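Local structure of mannitol dehydrogenase (Helicobacter pylori, 3TWO) at residues B[14-18]-B[323-327]; B[35-41]-B[338-344]; B[84-88]-B[143-147]. The protein probably catalyses the NADP(H)-dependent interconversion of cinnamyl alcohols and their aldehydes, as a zinc-containing medium-chain alcohol dehydrogenase. One frame throughout, in Å; residues are numbered along the deposited sequence.

In the fold
From the N terminus, the loop 14-18 between strands 3-9 and 18-24 meets helix 323-331 near the other end of the chain; interaction 1 thus closes a loop of some 300 residues. Strand 31-40 then pairs with strand 338-342 in interaction 2. Because the segments of these two contacts alternate along the chain, the two loops cross, and they touch where Ile323 and Ala326 of the helix pack on Ile341, Tyr339 and Ile41. Interaction 3, between 84-88 and 143-147, is nested inside both loops. It belongs to the same mixed sheet as interaction 2, their centres about 14 Å apart. Strand 338-342 thus returns to a sheet built largely from the GroES-like family region, with helix 323-331 packed on it.

Interaction 1 (B[14-18]-B[323-327]); sequences DEHFK and IDTAY
Phe17 meets helix 323-331 along the side formed by Ile323, Asp324 and Tyr327, residues spaced so that all three face the loop. Its ring does most of the work. One face receives the CG2 methyl of Ile323, a CH-pi contact in which CG2 stands 4.0 Å from the centroid of the Phe17 ring and close to the ring normal. The edge of the same ring is turned toward the face of Tyr327 in an offset edge-to-face pair, the planes 78° apart; Phe17 CE1 comes to 3.4 Å from Tyr327 CE2. A flat aromatic residue suits this place because its face accepts an aliphatic branch while its rim probes a second ring.

Asp324 holds the backbone amide of the same residue. Its OD1 accepts the amide of Phe17, N to OD1 3.1 Å, through the syn lone pair, although the bond is bent to 139° at the hydrogen. Asp324 OD2 lies in the plane of the Phe17 ring at its edge, 3.7 Å from Phe17 CD1, where the slightly positive ring edge probably suits a carboxylate oxygen. His16 also meets the carboxylate, its CB 3.4 Å from Asp324 OD1, with the imidazole inclined to the carboxylate plane. With CG of Phe17 beside its own backbone N (chi1 -83°), the ring swings to the helix side of the loop that the Asp324 bond grips.

Tyr327 is held in turn by a hydrogen bond between its OH and that of Tyr132, which also touches Ile323. Pro62 and Ile10 pack on Phe17, helix 43-49 lies against Tyr327, and Ile341 of strand 338-342 lies against Ile323, so the helix is lodged between the N-terminal loop and the sheet.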
loop_
_atom_site.group_PDB
_atom_site.type_symbol
_atom_site.label_atom_id
_atom_site.label_comp_id
_atom_site.label_asym_id
_atom_site.label_seq_id
_atom_site.Cartn_x
_atom_site.Cartn_y
_atom_site.Cartn_z
ATOM N N ASP B 14 -15.210 -10.225 28.918
ATOM C CA ASP B 14 -14.808 -11.516 29.490
ATOM C C ASP B 14 -15.934 -12.438 29.916
ATOM O O ASP B 14 -15.654 -13.409 30.620
ATOM C CB ASP B 14 -13.951 -11.341 30.752
ATOM C CG ASP B 14 -12.710 -10.535 30.508
ATOM O OD1 ASP B 14 -12.018 -10.760 29.495
ATOM O OD2 ASP B 14 -12.426 -9.680 31.360
ATOM N N GLU B 15 -17.178 -12.179 29.517
ATOM C CA GLU B 15 -18.265 -13.094 29.933
ATOM C C GLU B 15 -18.677 -14.084 28.857
ATOM O O GLU B 15 -18.169 -14.026 27.768
ATOM C CB GLU B 15 -19.462 -12.300 30.378
ATOM C CG GLU B 15 -19.181 -11.567 31.646
ATOM C CD GLU B 15 -20.355 -10.743 32.035
ATOM O OE1 GLU B 15 -21.482 -11.295 32.157
ATOM O OE2 GLU B 15 -20.154 -9.526 32.200
ATOM N N HIS B 16 -19.593 -14.979 29.193
ATOM C CA HIS B 16 -20.208 -15.876 28.263
ATOM C C HIS B 16 -21.489 -15.269 27.744
ATOM O O HIS B 16 -22.094 -14.464 28.427
ATOM C CB HIS B 16 -20.552 -17.188 28.959
ATOM C CG HIS B 16 -19.351 -18.026 29.284
ATOM N ND1 HIS B 16 -18.079 -17.728 28.822
ATOM C CD2 HIS B 16 -19.233 -19.172 29.992
ATOM C CE1 HIS B 16 -17.227 -18.632 29.275
ATOM N NE2 HIS B 16 -17.902 -19.518 29.989
ATOM N N PHE B 17 -21.900 -15.718 26.559
ATOM C CA PHE B 17 -23.163 -15.406 25.903
ATOM C C PHE B 17 -24.338 -15.944 26.682
ATOM O O PHE B 17 -24.217 -16.998 27.289
ATOM C CB PHE B 17 -23.126 -15.981 24.493
ATOM C CG PHE B 17 -22.410 -15.044 23.502
ATOM C CD1 PHE B 17 -21.018 -15.077 23.350
ATOM C CD2 PHE B 17 -23.132 -14.081 22.794
ATOM C CE1 PHE B 17 -20.368 -14.193 22.483
ATOM C CE2 PHE B 17 -22.465 -13.195 21.898
ATOM C CZ PHE B 17 -21.075 -13.260 21.778
ATOM N N LYS B 18 -25.456 -15.218 26.706
ATOM C CA LYS B 18 -26.658 -15.695 27.401
ATOM C C LYS B 18 -27.885 -15.281 26.624
ATOM O O LYS B 18 -27.834 -14.285 25.913
ATOM C CB LYS B 18 -26.750 -15.104 28.813
ATOM C CG LYS B 18 -25.562 -15.445 29.722
ATOM C CD LYS B 18 -25.582 -14.745 31.149
ATOM C CE LYS B 18 -25.384 -13.198 31.120
ATOM N NZ LYS B 18 -26.546 -12.591 30.430
ATOM N N ILE B 323 -22.316 -21.077 21.046
ATOM C CA ILE B 323 -21.525 -19.922 20.571
ATOM C C ILE B 323 -20.153 -19.810 21.270
ATOM O O ILE B 323 -19.110 -19.584 20.594
ATOM C CB ILE B 323 -22.311 -18.547 20.713
ATOM C CG1 ILE B 323 -23.492 -18.479 19.739
ATOM C CG2 ILE B 323 -21.431 -17.379 20.401
ATOM C CD1 ILE B 323 -24.600 -17.509 20.131
ATOM N N ASP B 324 -20.149 -19.951 22.597
ATOM C CA ASP B 324 -18.939 -19.896 23.349
ATOM C C ASP B 324 -17.940 -20.955 22.942
ATOM O O ASP B 324 -16.780 -20.653 22.818
ATOM C CB ASP B 324 -19.226 -19.962 24.839
ATOM C CG ASP B 324 -19.754 -18.621 25.357
ATOM O OD1 ASP B 324 -20.851 -18.544 25.865
ATOM O OD2 ASP B 324 -19.060 -17.636 25.200
ATOM N N THR B 325 -18.402 -22.180 22.717
ATOM C CA THR B 325 -17.561 -23.209 22.147
ATOM C C THR B 325 -17.017 -22.870 20.773
ATOM O O THR B 325 -15.835 -22.998 20.540
ATOM C CB THR B 325 -18.322 -24.547 22.151
ATOM O OG1 THR B 325 -18.545 -24.862 23.534
ATOM C CG2 THR B 325 -17.460 -25.666 21.452
ATOM N N ALA B 326 -17.857 -22.379 19.869
ATOM C CA ALA B 326 -17.385 -21.926 18.538
ATOM C C ALA B 326 -16.242 -20.874 18.668
ATOM O O ALA B 326 -15.204 -21.009 18.007
ATOM C CB ALA B 326 -18.531 -21.362 17.701
ATOM N N TYR B 327 -16.445 -19.847 19.513
ATOM C CA TYR B 327 -15.458 -18.764 19.698
ATOM C C TYR B 327 -14.145 -19.347 20.285
ATOM O O TYR B 327 -13.062 -19.002 19.862
ATOM C CB TYR B 327 -16.002 -17.716 20.683
ATOM C CG TYR B 327 -16.942 -16.651 20.128
ATOM C CD1 TYR B 327 -17.781 -16.908 19.031
ATOM C CD2 TYR B 327 -16.949 -15.351 20.695
ATOM C CE1 TYR B 327 -18.620 -15.911 18.521
ATOM C CE2 TYR B 327 -17.790 -14.347 20.196
ATOM C CZ TYR B 327 -18.636 -14.654 19.137
ATOM O OH TYR B 327 -19.442 -13.690 18.648
#

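Interaction 2 (B[35-41]-B[338-344]); sequences DILYAGI and RYVIDMK. With NDP (NADPH dihydro-nicotinamide-adenine-dinucleotide phosphate), chain F.
Backbone bonds pair Ala39 and Ile341 in both directions: Ile341 N to Ala39 O at 2.7 Å is nearly straight, and Ala39 N donates a hydrogen bond to Ile341 O. Ile41 N to Tyr339 O continues the pairing on one side, and Met343 N, at the start of the helix, bonds Leu37 O on the other. At Ile41 a water donates to its O and accepts from Tyr339 N, linking the two backbones.

Apolar contacts line both faces of the sheet. Ala39 CB meets the terminal CE of Met343 at 3.7 Å; CG of Met343 lies anti to its backbone N (chi1 -159°) and the chain then bends twice, returning CE to the small alanine. Ile41 CG1 touches Ile341 CD1. Tyr38 CB packs on Val340 CG1 on the other face, where the Tyr38 ring runs beside Asp342, whose OD1 caps Lys345 N at the start of helix 343-346.

Strand 338-342 joins strand 31-40 of the GroES-like region in one mixed sheet, and at Arg338 it reaches the cofactor site. Leu37 and Tyr38 both face Ala67 of strand 65-73, a classic beta bulge.

Charged contacts mark the two ends. Asp35 OD2 and Lys344 NZ form a long salt bridge at 3.5 Å, suited to the exposed lysine. Arg338 NH1 donates to NADPH O2N at 2.8 Å, while Arg338 NH2 reaches NADPH O2N weakly at 3.2 Å. Ile41 O sits over one guanidinium face, and Glu65 makes a salt bridge with Arg338 NE, which probably helps to position the guanidinium on the cofactor phosphate.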
loop_
_atom_site.group_PDB
_atom_site.type_symbol
_atom_site.label_atom_id
_atom_site.label_comp_id
_atom_site.label_asym_id
_atom_site.label_seq_id
_atom_site.Cartn_x
_atom_site.Cartn_y
_atom_site.Cartn_z
ATOM N N ASP B 35 -37.596 -12.643 9.759
ATOM C CA ASP B 35 -37.381 -13.762 10.665
ATOM C C ASP B 35 -36.065 -14.427 10.280
ATOM O O ASP B 35 -35.917 -14.865 9.145
ATOM C CB ASP B 35 -38.484 -14.831 10.519
ATOM C CG ASP B 35 -39.546 -14.716 11.578
ATOM O OD1 ASP B 35 -39.804 -13.601 12.081
ATOM O OD2 ASP B 35 -40.146 -15.767 11.911
ATOM N N ILE B 36 -35.156 -14.547 11.231
ATOM C CA ILE B 36 -33.807 -15.051 10.964
ATOM C C ILE B 36 -33.753 -16.585 11.072
ATOM O O ILE B 36 -34.132 -17.158 12.100
ATOM C CB ILE B 36 -32.805 -14.414 11.905
ATOM C CG1 ILE B 36 -32.709 -12.906 11.625
ATOM C CG2 ILE B 36 -31.409 -15.069 11.774
ATOM C CD1 ILE B 36 -31.743 -12.167 12.572
ATOM N N LEU B 37 -33.314 -17.244 10.002
ATOM C CA LEU B 37 -33.261 -18.721 9.952
ATOM C C LEU B 37 -31.830 -19.193 10.256
ATOM O O LEU B 37 -31.617 -20.111 11.078
ATOM C CB LEU B 37 -33.795 -19.273 8.594
ATOM C CG LEU B 37 -35.272 -19.031 8.142
ATOM C CD1 LEU B 37 -35.705 -20.127 7.169
ATOM C CD2 LEU B 37 -36.216 -19.071 9.238
ATOM N N TYR B 38 -30.843 -18.557 9.641
ATOM C CA TYR B 38 -29.434 -18.920 9.845
ATOM C C TYR B 38 -28.562 -17.701 10.094
ATOM O O TYR B 38 -28.776 -16.638 9.471
ATOM C CB TYR B 38 -28.891 -19.718 8.663
ATOM C CG TYR B 38 -29.702 -21.009 8.457
ATOM C CD1 TYR B 38 -30.778 -21.050 7.534
ATOM C CD2 TYR B 38 -29.441 -22.156 9.241
ATOM C CE1 TYR B 38 -31.575 -22.239 7.350
ATOM C CE2 TYR B 38 -30.218 -23.354 9.080
ATOM C CZ TYR B 38 -31.289 -23.356 8.135
ATOM O OH TYR B 38 -32.018 -24.480 7.958
ATOM N N ALA B 39 -27.615 -17.852 11.052
ATOM C CA ALA B 39 -26.710 -16.774 11.402
ATOM C C ALA B 39 -25.291 -17.319 11.401
ATOM O O ALA B 39 -24.952 -18.175 12.234
ATOM C CB ALA B 39 -27.059 -16.170 12.738
ATOM N N GLY B 40 -24.505 -16.883 10.402
ATOM C CA GLY B 40 -23.047 -17.138 10.359
ATOM C C GLY B 40 -22.304 -16.449 11.484
ATOM O O GLY B 40 -22.681 -15.331 11.932
ATOM N N ILE B 41 -21.251 -17.121 11.972
ATOM C CA ILE B 41 -20.349 -16.511 12.933
ATOM C C ILE B 41 -19.098 -16.090 12.176
ATOM O O ILE B 41 -18.446 -16.923 11.583
ATOM C CB ILE B 41 -19.949 -17.524 14.014
ATOM C CG1 ILE B 41 -21.174 -17.937 14.844
ATOM C CG2 ILE B 41 -18.740 -17.008 14.866
ATOM C CD1 ILE B 41 -20.819 -18.976 15.863
ATOM N N ARG B 338 -16.635 -22.201 8.340
ATOM C CA ARG B 338 -17.653 -21.364 8.994
ATOM C C ARG B 338 -18.507 -22.197 9.922
ATOM O O ARG B 338 -18.900 -23.331 9.551
ATOM C CB ARG B 338 -18.536 -20.616 7.956
ATOM C CG ARG B 338 -18.010 -19.204 7.625
ATOM C CD ARG B 338 -18.461 -18.216 8.714
ATOM N NE ARG B 338 -18.167 -16.823 8.411
ATOM C CZ ARG B 338 -17.002 -16.217 8.644
ATOM N NH1 ARG B 338 -15.957 -16.916 9.087
ATOM N NH2 ARG B 338 -16.870 -14.929 8.350
ATOM N N TYR B 339 -18.812 -21.637 11.101
ATOM C CA TYR B 339 -19.950 -22.106 11.948
ATOM C C TYR B 339 -21.209 -21.324 11.584
ATOM O O TYR B 339 -21.144 -20.089 11.297
ATOM C CB TYR B 339 -19.687 -21.915 13.451
ATOM C CG TYR B 339 -18.599 -22.825 14.007
ATOM C CD1 TYR B 339 -17.300 -22.328 14.253
ATOM C CD2 TYR B 339 -18.848 -24.179 14.250
ATOM C CE1 TYR B 339 -16.300 -23.166 14.770
ATOM C CE2 TYR B 339 -17.862 -25.027 14.747
ATOM C CZ TYR B 339 -16.609 -24.517 15.010
ATOM O OH TYR B 339 -15.646 -25.355 15.482
ATOM N N VAL B 340 -22.346 -22.031 11.554
ATOM C CA VAL B 340 -23.600 -21.359 11.287
ATOM C C VAL B 340 -24.648 -21.774 12.325
ATOM O O VAL B 340 -24.825 -22.986 12.593
ATOM C CB VAL B 340 -24.119 -21.636 9.901
ATOM C CG1 VAL B 340 -25.529 -21.077 9.805
ATOM C CG2 VAL B 340 -23.196 -21.022 8.819
ATOM N N ILE B 341 -25.320 -20.779 12.914
ATOM C CA ILE B 341 -26.314 -21.063 13.962
ATOM C C ILE B 341 -27.671 -21.321 13.346
ATOM O O ILE B 341 -28.163 -20.545 12.540
ATOM C CB ILE B 341 -26.454 -19.932 14.998
ATOM C CG1 ILE B 341 -25.091 -19.594 15.659
ATOM C CG2 ILE B 341 -27.516 -20.327 16.058
ATOM C CD1 ILE B 341 -25.078 -18.254 16.356
ATOM N N ASP B 342 -28.273 -22.428 13.729
ATOM C CA ASP B 342 -29.599 -22.720 13.240
ATOM C C ASP B 342 -30.568 -22.057 14.232
ATOM O O ASP B 342 -30.806 -22.549 15.347
ATOM C CB ASP B 342 -29.741 -24.247 13.057
ATOM C CG ASP B 342 -31.163 -24.686 12.822
ATOM O OD1 ASP B 342 -32.104 -23.909 13.036
ATOM O OD2 ASP B 342 -31.312 -25.850 12.463
ATOM N N MET B 343 -31.034 -20.871 13.837
ATOM C CA MET B 343 -31.745 -20.009 14.741
ATOM C C MET B 343 -33.132 -20.524 15.137
ATOM O O MET B 343 -33.516 -20.425 16.319
ATOM C CB MET B 343 -31.831 -18.571 14.220
ATOM C CG MET B 343 -32.101 -17.586 15.321
ATOM S SD MET B 343 -30.663 -17.435 16.431
ATOM C CE MET B 343 -29.330 -17.540 15.292
ATOM N N LYS B 344 -33.858 -21.081 14.176
ATOM C CA LYS B 344 -35.110 -21.738 14.525
ATOM C C LYS B 344 -34.947 -22.772 15.627
ATOM O O LYS B 344 -35.749 -22.803 16.566
ATOM C CB LYS B 344 -35.718 -22.448 13.315
ATOM C CG LYS B 344 -36.508 -21.582 12.380
ATOM C CD LYS B 344 -37.762 -21.005 13.049
ATOM C CE LYS B 344 -37.625 -19.477 13.203
ATOM N NZ LYS B 344 -38.964 -18.901 13.003
HETATM P PA NDP F . -11.658 -17.306 11.031
HETATM O O1A NDP F . -10.859 -17.642 12.220
HETATM O O2A NDP F . -12.443 -18.325 10.122
HETATM O O5B NDP F . -10.388 -17.649 10.068
HETATM C C5B NDP F . -8.981 -17.135 10.360
HETATM C C4B NDP F . -7.991 -18.121 9.748
HETATM O O4B NDP F . -6.574 -17.670 9.699
HETATM C C3B NDP F . -8.033 -19.435 10.560
HETATM O O3B NDP F . -8.122 -20.550 9.594
HETATM C C2B NDP F . -6.660 -19.428 11.283
HETATM O O2B NDP F . -6.276 -20.808 11.437
HETATM C C1B NDP F . -5.736 -18.786 10.220
HETATM N N9A NDP F . -4.605 -18.027 10.802
HETATM C C8A NDP F . -4.626 -17.378 11.989
HETATM N N7A NDP F . -3.453 -16.780 12.119
HETATM C C5A NDP F . -2.709 -17.041 11.048
HETATM C C6A NDP F . -1.430 -16.680 10.663
HETATM N N6A NDP F . -0.600 -15.897 11.433
HETATM N N1A NDP F . -1.007 -17.154 9.496
HETATM C C2A NDP F . -1.745 -17.896 8.699
HETATM N N3A NDP F . -2.966 -18.240 9.031
HETATM C C4A NDP F . -3.452 -17.829 10.215
HETATM O O3 NDP F . -11.637 -15.807 10.536
HETATM P PN NDP F . -12.544 -15.185 9.476
HETATM O O1N NDP F . -12.268 -15.717 8.122
HETATM O O2N NDP F . -14.042 -15.061 9.863
HETATM O O5D NDP F . -12.052 -13.692 9.539
HETATM C C5D NDP F . -10.568 -13.441 9.432
HETATM C C4D NDP F . -10.241 -11.922 9.749
HETATM O O4D NDP F . -10.970 -11.224 8.722
HETATM C C3D NDP F . -10.748 -11.383 11.115
HETATM O O3D NDP F . -9.744 -10.478 11.650
HETATM C C2D NDP F . -12.060 -10.680 10.697
HETATM O O2D NDP F . -12.347 -9.639 11.565
HETATM C C1D NDP F . -11.628 -10.084 9.336
HETATM N N1N NDP F . -12.766 -9.614 8.474
HETATM C C2N NDP F . -12.604 -8.400 7.771
HETATM C C3N NDP F . -13.617 -7.916 6.959
HETATM C C7N NDP F . -13.370 -6.646 6.147
HETATM O O7N NDP F . -12.215 -6.273 5.887
HETATM N N7N NDP F . -14.448 -6.157 5.544
HETATM C C4N NDP F . -14.836 -8.628 6.870
HETATM C C5N NDP F . -15.001 -9.875 7.542
HETATM C C6N NDP F . -13.992 -10.364 8.346
HETATM P P2B NDP F . -5.628 -21.380 12.740
HETATM O O1X NDP F . -6.514 -22.722 13.062
HETATM O O2X NDP F . -4.186 -21.557 12.546
HETATM O O3X NDP F . -5.950 -20.362 13.918
HETATM O O HOH W 1 -17.488 -19.397 12.189
#

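Interaction 3 (B[84-88]-B[143-147]); sequences DVVGV and VISVD
This short antiparallel pairing joins strand 85-88 to strand 144-145 in the mixed sheet to which the GroES-like region contributes most strands. Gly87 and Ile144 form its hydrogen-bonded pair: Gly87 N to Ile144 O and Ile144 N to Gly87 O both measure 2.8 Å. Val146 N adds a third bond, to Val85 O, also 2.8 Å but bent to 144° at the hydrogen.

Beta-branched valines suit these extended backbones and pack across them. Val143 CG1, anti to its backbone N (chi1 176°), comes obliquely to 3.6 Å from Val86 CB. Val146 spreads its two methyls: CG2 lies 3.7 Å from Gly87 N, over backbone that carries no side chain, while Val146 CG1 stands 4.1 Å from Val85 CG1.

Strand 85-88 also pairs with strand 65-73. Val86 and Val143 both rest on Phe80; in strand 31-40, Val86 also meets Ile34 and Val143 meets Val32. Helix 296-308 packs against Ile144 and Val146, its Gln300 accepting a hydrogen bond from Ser145 N, and helix 152-155 touches Val85 and Val146 through Leu152.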
loop_
_atom_site.group_PDB
_atom_site.type_symbol
_atom_site.label_atom_id
_atom_site.label_comp_id
_atom_site.label_asym_id
_atom_site.label_seq_id
_atom_site.Cartn_x
_atom_site.Cartn_y
_atom_site.Cartn_z
ATOM N N ASP B 84 -40.667 -13.580 0.896
ATOM C CA ASP B 84 -39.338 -13.510 0.196
ATOM C C ASP B 84 -38.176 -14.028 1.031
ATOM O O ASP B 84 -38.079 -13.753 2.259
ATOM C CB ASP B 84 -38.957 -12.087 -0.238
ATOM C CG ASP B 84 -39.721 -11.614 -1.460
ATOM O OD1 ASP B 84 -40.489 -12.397 -2.056
ATOM O OD2 ASP B 84 -39.584 -10.419 -1.804
ATOM N N VAL B 85 -37.262 -14.721 0.361
ATOM C CA VAL B 85 -36.056 -15.212 1.030
ATOM C C VAL B 85 -34.912 -14.204 0.844
ATOM O O VAL B 85 -34.617 -13.781 -0.274
ATOM C CB VAL B 85 -35.674 -16.669 0.570
ATOM C CG1 VAL B 85 -34.554 -17.155 1.437
ATOM C CG2 VAL B 85 -36.892 -17.651 0.714
ATOM N N VAL B 86 -34.255 -13.819 1.943
ATOM C CA VAL B 86 -33.378 -12.689 1.904
ATOM C C VAL B 86 -32.152 -12.812 2.771
ATOM O O VAL B 86 -32.101 -13.619 3.668
ATOM C CB VAL B 86 -34.147 -11.387 2.367
ATOM C CG1 VAL B 86 -35.236 -11.027 1.391
ATOM C CG2 VAL B 86 -34.739 -11.581 3.744
ATOM N N GLY B 87 -31.166 -11.940 2.568
ATOM C CA GLY B 87 -30.019 -11.925 3.468
ATOM C C GLY B 87 -29.719 -10.529 3.934
ATOM O O GLY B 87 -30.091 -9.532 3.258
ATOM N N VAL B 88 -29.064 -10.443 5.103
ATOM C CA VAL B 88 -28.563 -9.185 5.641
ATOM C C VAL B 88 -27.077 -9.346 5.990
ATOM O O VAL B 88 -26.661 -10.400 6.544
ATOM C CB VAL B 88 -29.396 -8.722 6.882
ATOM C CG1 VAL B 88 -28.863 -7.404 7.474
ATOM C CG2 VAL B 88 -30.861 -8.601 6.487
ATOM N N VAL B 143 -31.232 -4.807 2.095
ATOM C CA VAL B 143 -31.621 -6.219 2.160
ATOM C C VAL B 143 -31.237 -6.949 0.846
ATOM O O VAL B 143 -31.520 -6.467 -0.263
ATOM C CB VAL B 143 -33.142 -6.343 2.480
ATOM C CG1 VAL B 143 -33.589 -7.821 2.462
ATOM C CG2 VAL B 143 -33.454 -5.682 3.849
ATOM N N ILE B 144 -30.619 -8.113 0.944
ATOM C CA ILE B 144 -30.186 -8.811 -0.259
ATOM C C ILE B 144 -31.271 -9.823 -0.652
ATOM O O ILE B 144 -31.766 -10.550 0.213
ATOM C CB ILE B 144 -28.809 -9.537 0.025
ATOM C CG1 ILE B 144 -27.786 -8.492 0.594
ATOM C CG2 ILE B 144 -28.336 -10.419 -1.197
ATOM C CD1 ILE B 144 -27.666 -7.194 -0.242
ATOM N N SER B 145 -31.609 -9.901 -1.938
ATOM C CA SER B 145 -32.585 -10.863 -2.397
ATOM C C SER B 145 -31.926 -12.237 -2.645
ATOM O O SER B 145 -30.841 -12.322 -3.208
ATOM C CB SER B 145 -33.188 -10.353 -3.686
ATOM O OG SER B 145 -33.840 -11.396 -4.277
ATOM N N VAL B 146 -32.554 -13.308 -2.173
ATOM C CA VAL B 146 -31.919 -14.641 -2.250
ATOM C C VAL B 146 -32.885 -15.601 -2.943
ATOM O O VAL B 146 -34.092 -15.608 -2.610
ATOM C CB VAL B 146 -31.601 -15.195 -0.854
ATOM C CG1 VAL B 146 -31.200 -16.682 -0.927
ATOM C CG2 VAL B 146 -30.497 -14.337 -0.172
ATOM N N ASP B 147 -32.382 -16.387 -3.904
ATOM C CA ASP B 147 -33.215 -17.383 -4.611
ATOM C C ASP B 147 -33.910 -18.314 -3.624
ATOM O O ASP B 147 -33.251 -18.891 -2.787
ATOM C CB ASP B 147 -32.316 -18.266 -5.475
ATOM C CG ASP B 147 -33.110 -19.110 -6.417
ATOM O OD1 ASP B 147 -33.869 -20.023 -6.014
ATOM O OD2 ASP B 147 -33.023 -18.795 -7.595
#